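Nucleoporin NUP170 (Chaetomium thermophilum, PDB 5HAX) probably serves as a structural nucleoporin of the nuclear pore complex, joining a beta-propeller domain to an alpha-helical domain in one chain. Local coordinates at residues 57-62 and 100-105; 324-329 and 338-343; 465-470 and 489-494. One frame throughout, in Å; residues are numbered along the deposited sequence.

The three contacts follow one another along the chain and mark separate places in a seven-bladed beta-propeller and the helical part beside it. Contact 1 packs the start of helix 60-67 on the loop leading into strand 105-107, joining neighbouring blades. Contact 2 links strands 318-324 and 341-348 within another blade, its centre about 49 Å from that of contact 1. Contact 3, more deeply buried, joins the loop before strand 473-478 to helix 490-501, where the propeller passes into the helical part; its centre lies about 33 Å from that of contact 1 and about 38 Å from that of contact 2. Strands 50-57 and 481-487 share the closing blade: helix 60-67 follows its first strand along the chain and helix 490-501 its last.

Contact 1: 57-62 and 100-105; sequences NIPDKV and PNPELI
Leu-104 lays its two methyl groups over the first turn of helix 60-67, CD1 against Lys-61 and CD2 against Val-62. The closest approach, Leu-104 CD1 to Lys-61 CB at 3.5 Å, is tighter than ordinary carbon contact. The lysine chain runs past the leucine in the opposite direction: it bends at its third torsion (chi3 70°), which carries CE and NZ back along Leu-104, and NZ stops 4.0 Å from Leu-104 CG. On the other branch, Val-62 CG2 meets Leu-104 CD2 at 3.6 Å, the two side chains crossing at a slant. Pro-59, at the N-cap of the helix, adds its ring, with CG 4.3 Å from Leu-104 CD2 and a looser 4.5 Å from Pro-102 CG. Contact between the segments is thus largely apolar, the lysine contributing its hydrocarbon stem. Trp-95 of strand 91-96 touches Pro-59, Val-62, Pro-102 and Leu-104, so its indole joins both sides. The helix follows strand 50-57, which pairs with strand 481-487, and it packs on the loop between strands 91-96 and 105-107, the third and the outermost strand of the next blade, a join between neighbouring blades beside the N- and C-terminal closure of a beta-propeller.

Contact 2: 324-329 and 338-343; sequences TSSASY and APQSMQ
With OG set opposite the backbone nitrogen (chi1 -179°), Ser-325 reaches across to the carbonyl of Ala-338, while a psi of only -1° at Gln-340 breaks the extended course of the facing chain and brings two successive N-H groups to bear on Thr-324. The carbonyl oxygen of Thr-324 is the common acceptor. Gln-340 N donates to Thr-324 O over 3.1 Å in an almost straight bond (174° at the hydrogen), arriving from above the carbonyl plane, and Ser-341 N makes a weak second bond of 3.2 Å to Thr-324 O. In return, Thr-324 N donates to Ser-341 O at 3.1 Å. Gln-340 and Ser-341 together facing Thr-324 form a classic beta bulge, set at the hydrogen-bonded antiparallel pair Thr-324 and Ser-341.

The side chains of that pair lie on the same face of the sheet, where Thr-324 OG1 comes 4.0 Å from Ser-341 CB. Beyond the bulge the pairing passes to a side chain: Pro-339 has no N-H to give, and Ser-325 OG donates to Ala-338 O at 3.2 Å, tilted from the plane of that carbonyl. The same hydroxyl oxygen weakly accepts from Ala-327 N, tying the turn after Ser-325 to it. Ser-326 OG rests against the stem of Gln-340, 3.6 Å from its CB. Pro-339 places CB 3.8 Å from Thr-324 O and packs outside the segments on Ile-266, Leu-241 and Ala-323, where Met-342 also meets Ile-266.

Backbone polar groups therefore do most of the holding here, and the serine hydroxyl, bonded to the facing chain and, weakly, to its own turn, extends the connection beyond the Thr-324 and Ser-341 pair.

Contact 3: 465-470 and 489-494; sequences VQFDQV and RLVDIF
The loop 465-470 turns tightly, Asp-468 N bonding back to Val-465 O, and brings the CA of Gln-466 within 6.7 Å of that of Arg-489, the N-cap of helix 490-501. Gln-466 meets the helix end twice. Its extended side chain puts OE1 3.2 Å from Val-491 N, and the donor lies nearly on the line of the amide C=O (173°); NE2 is hydrogen-bonded to Leu-463 O. Its backbone oxygen, meanwhile, receives Arg-489 NH2 at 2.7 Å, exactly in the guanidinium plane, which stands almost perpendicular to the side-chain amide of Gln-466. The guanidinium also grips Asp-492 side-on, NE to OD2 at 2.8 Å and NH1 to OD1 at 2.9 Å. OD2 also accepts Arg-489 N, as in one half of a capping box. Val-491 CG2 covers one guanidinium face, and its CG1 reaches the edge of the Phe-467 ring, 3.9 Å from CE1. That ring has Gln-466 CB over one face and packs edge-to-face with Tyr-594. Gln-466 OE1 on Val-491 N and Asp-492 OD2 on Arg-489 N would probably interact favourably with the positive end of the helix dipole, while the salt bridge restrains the guanidinium, with NH2 directed at Gln-466 O.

Contact 1: 57-62 and 100-105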
# COMPACT_ATOMS: atom_id res chain seq x y z
N ASN A 57 9.06 15.50 -16.55
CA ASN A 57 10.33 16.20 -16.50
C ASN A 57 10.32 17.28 -15.43
O ASN A 57 9.28 17.84 -15.09
CB ASN A 57 10.65 16.83 -17.86
CG ASN A 57 11.08 15.80 -18.89
OD1 ASN A 57 12.23 15.35 -18.89
ND2 ASN A 57 10.17 15.44 -19.78
N ILE A 58 11.50 17.56 -14.89
CA ILE A 58 11.66 18.70 -13.97
C ILE A 58 11.44 19.99 -14.75
O ILE A 58 11.97 20.12 -15.87
CB ILE A 58 13.05 18.67 -13.32
CG1 ILE A 58 13.16 17.48 -12.36
CG2 ILE A 58 13.32 19.97 -12.56
CD1 ILE A 58 14.57 17.22 -11.86
N PRO A 59 10.68 20.95 -14.23
CA PRO A 59 10.48 22.21 -14.97
C PRO A 59 11.80 22.91 -15.26
O PRO A 59 12.75 22.86 -14.47
CB PRO A 59 9.61 23.04 -14.02
CG PRO A 59 8.89 22.03 -13.19
CD PRO A 59 9.85 20.89 -13.01
N ASP A 60 11.84 23.57 -16.42
CA ASP A 60 13.06 24.25 -16.85
C ASP A 60 13.48 25.34 -15.86
O ASP A 60 14.67 25.56 -15.65
CB ASP A 60 12.87 24.86 -18.24
CG ASP A 60 12.79 23.81 -19.33
OD1 ASP A 60 13.50 22.79 -19.24
OD2 ASP A 60 12.00 24.00 -20.28
N LYS A 61 12.51 26.02 -15.24
CA LYS A 61 12.84 27.06 -14.27
C LYS A 61 13.59 26.49 -13.07
O LYS A 61 14.44 27.17 -12.49
CB LYS A 61 11.57 27.77 -13.82
CG LYS A 61 11.06 28.81 -14.81
CD LYS A 61 9.54 28.96 -14.74
CE LYS A 61 9.08 29.62 -13.46
NZ LYS A 61 7.62 29.43 -13.23
N VAL A 62 13.31 25.24 -12.70
CA VAL A 62 14.05 24.60 -11.62
C VAL A 62 15.48 24.31 -12.05
O VAL A 62 16.42 24.41 -11.26
CB VAL A 62 13.32 23.33 -11.15
CG1 VAL A 62 14.12 22.63 -10.05
CG2 VAL A 62 11.92 23.66 -10.67
N PRO A 100 1.11 19.38 -16.38
CA PRO A 100 2.01 19.41 -17.55
C PRO A 100 2.88 20.65 -17.63
O PRO A 100 4.00 20.57 -18.15
CB PRO A 100 1.04 19.32 -18.74
CG PRO A 100 -0.23 19.91 -18.22
CD PRO A 100 -0.30 19.52 -16.78
N ASN A 101 2.40 21.80 -17.14
CA ASN A 101 3.18 23.04 -17.10
C ASN A 101 2.99 23.67 -15.73
O ASN A 101 2.27 24.67 -15.58
CB ASN A 101 2.76 23.99 -18.22
CG ASN A 101 3.61 25.24 -18.27
OD1 ASN A 101 4.82 25.19 -18.00
ND2 ASN A 101 3.00 26.37 -18.61
N PRO A 102 3.64 23.13 -14.70
CA PRO A 102 3.39 23.61 -13.33
C PRO A 102 3.94 25.01 -13.10
O PRO A 102 4.92 25.43 -13.72
CB PRO A 102 4.11 22.58 -12.45
CG PRO A 102 4.44 21.43 -13.35
CD PRO A 102 4.56 21.99 -14.72
N GLU A 103 3.31 25.72 -12.17
CA GLU A 103 3.85 26.95 -11.62
C GLU A 103 4.62 26.62 -10.34
O GLU A 103 4.22 25.75 -9.57
CB GLU A 103 2.74 27.96 -11.32
CG GLU A 103 1.84 27.61 -10.14
CD GLU A 103 0.87 28.72 -9.80
OE1 GLU A 103 0.61 29.58 -10.67
OE2 GLU A 103 0.38 28.74 -8.65
N LEU A 104 5.73 27.33 -10.13
CA LEU A 104 6.61 27.07 -9.00
C LEU A 104 6.14 27.85 -7.78
O LEU A 104 6.03 29.08 -7.83
CB LEU A 104 8.06 27.43 -9.34
CG LEU A 104 8.70 26.67 -10.50
CD1 LEU A 104 10.12 27.16 -10.72
CD2 LEU A 104 8.70 25.17 -10.24
N ILE A 105 5.86 27.13 -6.69
CA ILE A 105 5.55 27.75 -5.40
C ILE A 105 6.88 28.06 -4.73
O ILE A 105 7.55 27.17 -4.21
CB ILE A 105 4.68 26.84 -4.54
CG1 ILE A 105 3.37 26.50 -5.27
CG2 ILE A 105 4.39 27.50 -3.19
CD1 ILE A 105 2.53 25.45 -4.57

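Contact 2: 324-329 and 338-343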
# COMPACT_ATOMS: atom_id res chain seq x y z
N THR A 324 11.05 -8.39 20.30
CA THR A 324 10.19 -9.00 21.32
C THR A 324 10.37 -8.27 22.64
O THR A 324 11.47 -7.82 22.97
CB THR A 324 10.51 -10.49 21.50
OG1 THR A 324 11.91 -10.65 21.78
CG2 THR A 324 10.16 -11.26 20.24
N SER A 325 9.28 -8.16 23.39
CA SER A 325 9.30 -7.60 24.72
C SER A 325 9.65 -8.68 25.74
O SER A 325 9.40 -9.87 25.51
CB SER A 325 7.95 -6.97 25.07
OG SER A 325 7.98 -6.40 26.37
N SER A 326 10.23 -8.26 26.86
CA SER A 326 10.57 -9.20 27.91
C SER A 326 9.31 -9.78 28.56
O SER A 326 9.34 -10.91 29.04
CB SER A 326 11.44 -8.52 28.96
OG SER A 326 12.48 -7.77 28.35
N ALA A 327 8.22 -9.01 28.58
CA ALA A 327 6.99 -9.41 29.25
C ALA A 327 5.79 -9.28 28.32
O ALA A 327 5.94 -8.97 27.14
CB ALA A 327 6.78 -8.57 30.51
N SER A 328 4.59 -9.51 28.87
CA SER A 328 3.35 -9.44 28.11
C SER A 328 2.42 -8.33 28.59
O SER A 328 1.38 -8.11 27.97
CB SER A 328 2.61 -10.78 28.18
OG SER A 328 2.34 -11.14 29.52
N TYR A 329 2.77 -7.63 29.67
CA TYR A 329 1.93 -6.55 30.19
C TYR A 329 2.81 -5.52 30.87
O TYR A 329 3.98 -5.75 31.16
CB TYR A 329 0.87 -7.09 31.15
CG TYR A 329 1.42 -8.01 32.21
CD1 TYR A 329 1.91 -7.51 33.41
CD2 TYR A 329 1.45 -9.39 32.01
CE1 TYR A 329 2.41 -8.36 34.38
CE2 TYR A 329 1.95 -10.24 32.98
CZ TYR A 329 2.43 -9.72 34.16
OH TYR A 329 2.94 -10.57 35.12
N ALA A 338 6.79 -1.80 25.08
CA ALA A 338 8.04 -1.56 24.37
C ALA A 338 8.81 -2.87 24.22
O ALA A 338 8.92 -3.63 25.18
CB ALA A 338 8.89 -0.55 25.12
N PRO A 339 9.36 -3.16 23.04
CA PRO A 339 10.28 -4.30 22.92
C PRO A 339 11.60 -3.98 23.59
O PRO A 339 11.94 -2.82 23.85
CB PRO A 339 10.44 -4.47 21.41
CG PRO A 339 10.24 -3.09 20.87
CD PRO A 339 9.22 -2.43 21.77
N GLN A 340 12.36 -5.04 23.88
CA GLN A 340 13.66 -4.90 24.52
C GLN A 340 14.75 -5.72 23.84
O GLN A 340 15.91 -5.65 24.26
CB GLN A 340 13.57 -5.30 26.00
CG GLN A 340 12.64 -4.42 26.82
CD GLN A 340 13.10 -2.97 26.86
OE1 GLN A 340 14.28 -2.67 26.70
NE2 GLN A 340 12.15 -2.05 27.06
N SER A 341 14.42 -6.47 22.79
CA SER A 341 15.38 -7.29 22.08
C SER A 341 15.05 -7.26 20.60
O SER A 341 13.89 -7.11 20.21
CB SER A 341 15.37 -8.74 22.60
OG SER A 341 16.28 -9.55 21.89
N MET A 342 16.09 -7.38 19.77
CA MET A 342 15.95 -7.43 18.32
C MET A 342 16.93 -8.45 17.77
O MET A 342 18.10 -8.48 18.18
CB MET A 342 16.21 -6.05 17.68
CG MET A 342 16.28 -6.07 16.16
SD MET A 342 16.46 -4.43 15.44
CE MET A 342 14.84 -3.74 15.72
N GLN A 343 16.45 -9.28 16.85
CA GLN A 343 17.24 -10.40 16.35
C GLN A 343 17.03 -10.57 14.85
O GLN A 343 15.89 -10.53 14.37
CB GLN A 343 16.88 -11.70 17.08
CG GLN A 343 17.67 -12.91 16.63
CD GLN A 343 17.28 -14.17 17.39
OE1 GLN A 343 16.59 -14.10 18.40
NE2 GLN A 343 17.73 -15.32 16.89

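Contact 3: 465-470 and 489-494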
# COMPACT_ATOMS: atom_id res chain seq x y z
N VAL A 465 -8.28 -7.75 -3.27
CA VAL A 465 -8.55 -6.32 -3.37
C VAL A 465 -8.34 -5.80 -4.79
O VAL A 465 -8.26 -4.58 -4.99
CB VAL A 465 -7.69 -5.53 -2.37
CG1 VAL A 465 -8.08 -5.87 -0.94
CG2 VAL A 465 -6.20 -5.79 -2.60
N GLN A 466 -8.26 -6.69 -5.78
CA GLN A 466 -8.02 -6.26 -7.16
C GLN A 466 -9.04 -5.23 -7.63
O GLN A 466 -8.72 -4.39 -8.47
CB GLN A 466 -8.05 -7.47 -8.10
CG GLN A 466 -6.85 -8.39 -7.99
CD GLN A 466 -6.94 -9.57 -8.94
OE1 GLN A 466 -6.47 -9.50 -10.07
NE2 GLN A 466 -7.56 -10.65 -8.49
N PHE A 467 -10.27 -5.28 -7.10
CA PHE A 467 -11.37 -4.45 -7.59
C PHE A 467 -11.89 -3.48 -6.53
O PHE A 467 -12.89 -2.80 -6.77
CB PHE A 467 -12.50 -5.34 -8.09
CG PHE A 467 -12.03 -6.58 -8.80
CD1 PHE A 467 -11.44 -6.49 -10.05
CD2 PHE A 467 -12.15 -7.82 -8.21
CE1 PHE A 467 -10.99 -7.62 -10.71
CE2 PHE A 467 -11.70 -8.96 -8.86
CZ PHE A 467 -11.12 -8.85 -10.11
N ASP A 468 -11.23 -3.39 -5.37
CA ASP A 468 -11.64 -2.48 -4.30
C ASP A 468 -10.74 -1.26 -4.17
O ASP A 468 -11.20 -0.23 -3.69
CB ASP A 468 -11.66 -3.22 -2.96
CG ASP A 468 -13.01 -3.81 -2.63
OD1 ASP A 468 -14.04 -3.11 -2.83
OD2 ASP A 468 -13.06 -4.97 -2.18
N GLN A 469 -9.48 -1.36 -4.58
CA GLN A 469 -8.54 -0.25 -4.51
C GLN A 469 -7.64 -0.30 -5.73
O GLN A 469 -7.28 -1.39 -6.20
CB GLN A 469 -7.71 -0.31 -3.22
CG GLN A 469 -6.93 -1.60 -3.04
CD GLN A 469 -6.35 -1.74 -1.64
OE1 GLN A 469 -5.14 -1.70 -1.44
NE2 GLN A 469 -7.23 -1.92 -0.65
N VAL A 470 -7.29 0.87 -6.26
CA VAL A 470 -6.50 0.95 -7.48
C VAL A 470 -5.15 0.28 -7.25
O VAL A 470 -4.71 0.16 -6.10
CB VAL A 470 -6.31 2.40 -7.94
CG1 VAL A 470 -7.64 3.01 -8.35
CG2 VAL A 470 -5.64 3.23 -6.86
N ARG A 489 -1.80 -6.20 -11.51
CA ARG A 489 -2.59 -7.25 -10.90
C ARG A 489 -2.66 -8.47 -11.81
O ARG A 489 -2.26 -8.43 -12.98
CB ARG A 489 -4.01 -6.74 -10.60
CG ARG A 489 -4.08 -5.45 -9.79
CD ARG A 489 -5.44 -4.79 -9.94
NE ARG A 489 -5.68 -4.34 -11.32
CZ ARG A 489 -6.85 -3.92 -11.78
NH1 ARG A 489 -6.96 -3.54 -13.04
NH2 ARG A 489 -7.92 -3.89 -10.99
N LEU A 490 -3.20 -9.56 -11.27
CA LEU A 490 -3.43 -10.76 -12.07
C LEU A 490 -4.29 -10.44 -13.30
O LEU A 490 -3.97 -10.87 -14.41
CB LEU A 490 -4.08 -11.84 -11.21
CG LEU A 490 -4.61 -13.07 -11.96
CD1 LEU A 490 -3.51 -13.75 -12.75
CD2 LEU A 490 -5.26 -14.04 -10.98
N VAL A 491 -5.38 -9.70 -13.10
CA VAL A 491 -6.28 -9.39 -14.22
C VAL A 491 -5.56 -8.56 -15.27
O VAL A 491 -5.84 -8.68 -16.47
CB VAL A 491 -7.55 -8.69 -13.72
CG1 VAL A 491 -8.41 -9.65 -12.90
CG2 VAL A 491 -7.21 -7.43 -12.92
N ASP A 492 -4.64 -7.69 -14.85
CA ASP A 492 -3.84 -6.93 -15.81
C ASP A 492 -2.93 -7.85 -16.61
O ASP A 492 -2.82 -7.72 -17.84
CB ASP A 492 -3.02 -5.87 -15.10
CG ASP A 492 -3.87 -4.91 -14.29
OD1 ASP A 492 -4.87 -4.39 -14.83
OD2 ASP A 492 -3.53 -4.68 -13.10
N ILE A 493 -2.27 -8.80 -15.94
CA ILE A 493 -1.41 -9.75 -16.62
C ILE A 493 -2.24 -10.66 -17.52
O ILE A 493 -1.88 -10.91 -18.68
CB ILE A 493 -0.60 -10.57 -15.60
CG1 ILE A 493 0.33 -9.65 -14.80
CG2 ILE A 493 0.19 -11.68 -16.29
CD1 ILE A 493 0.93 -10.31 -13.57
N PHE A 494 -3.35 -11.18 -16.99
CA PHE A 494 -4.18 -12.09 -17.77
C PHE A 494 -4.72 -11.41 -19.02
O PHE A 494 -4.69 -12.00 -20.11
CB PHE A 494 -5.33 -12.60 -16.90
CG PHE A 494 -6.07 -13.76 -17.49
CD1 PHE A 494 -7.30 -13.58 -18.09
CD2 PHE A 494 -5.53 -15.03 -17.46
CE1 PHE A 494 -7.99 -14.64 -18.64
CE2 PHE A 494 -6.20 -16.10 -18.01
CZ PHE A 494 -7.44 -15.91 -18.60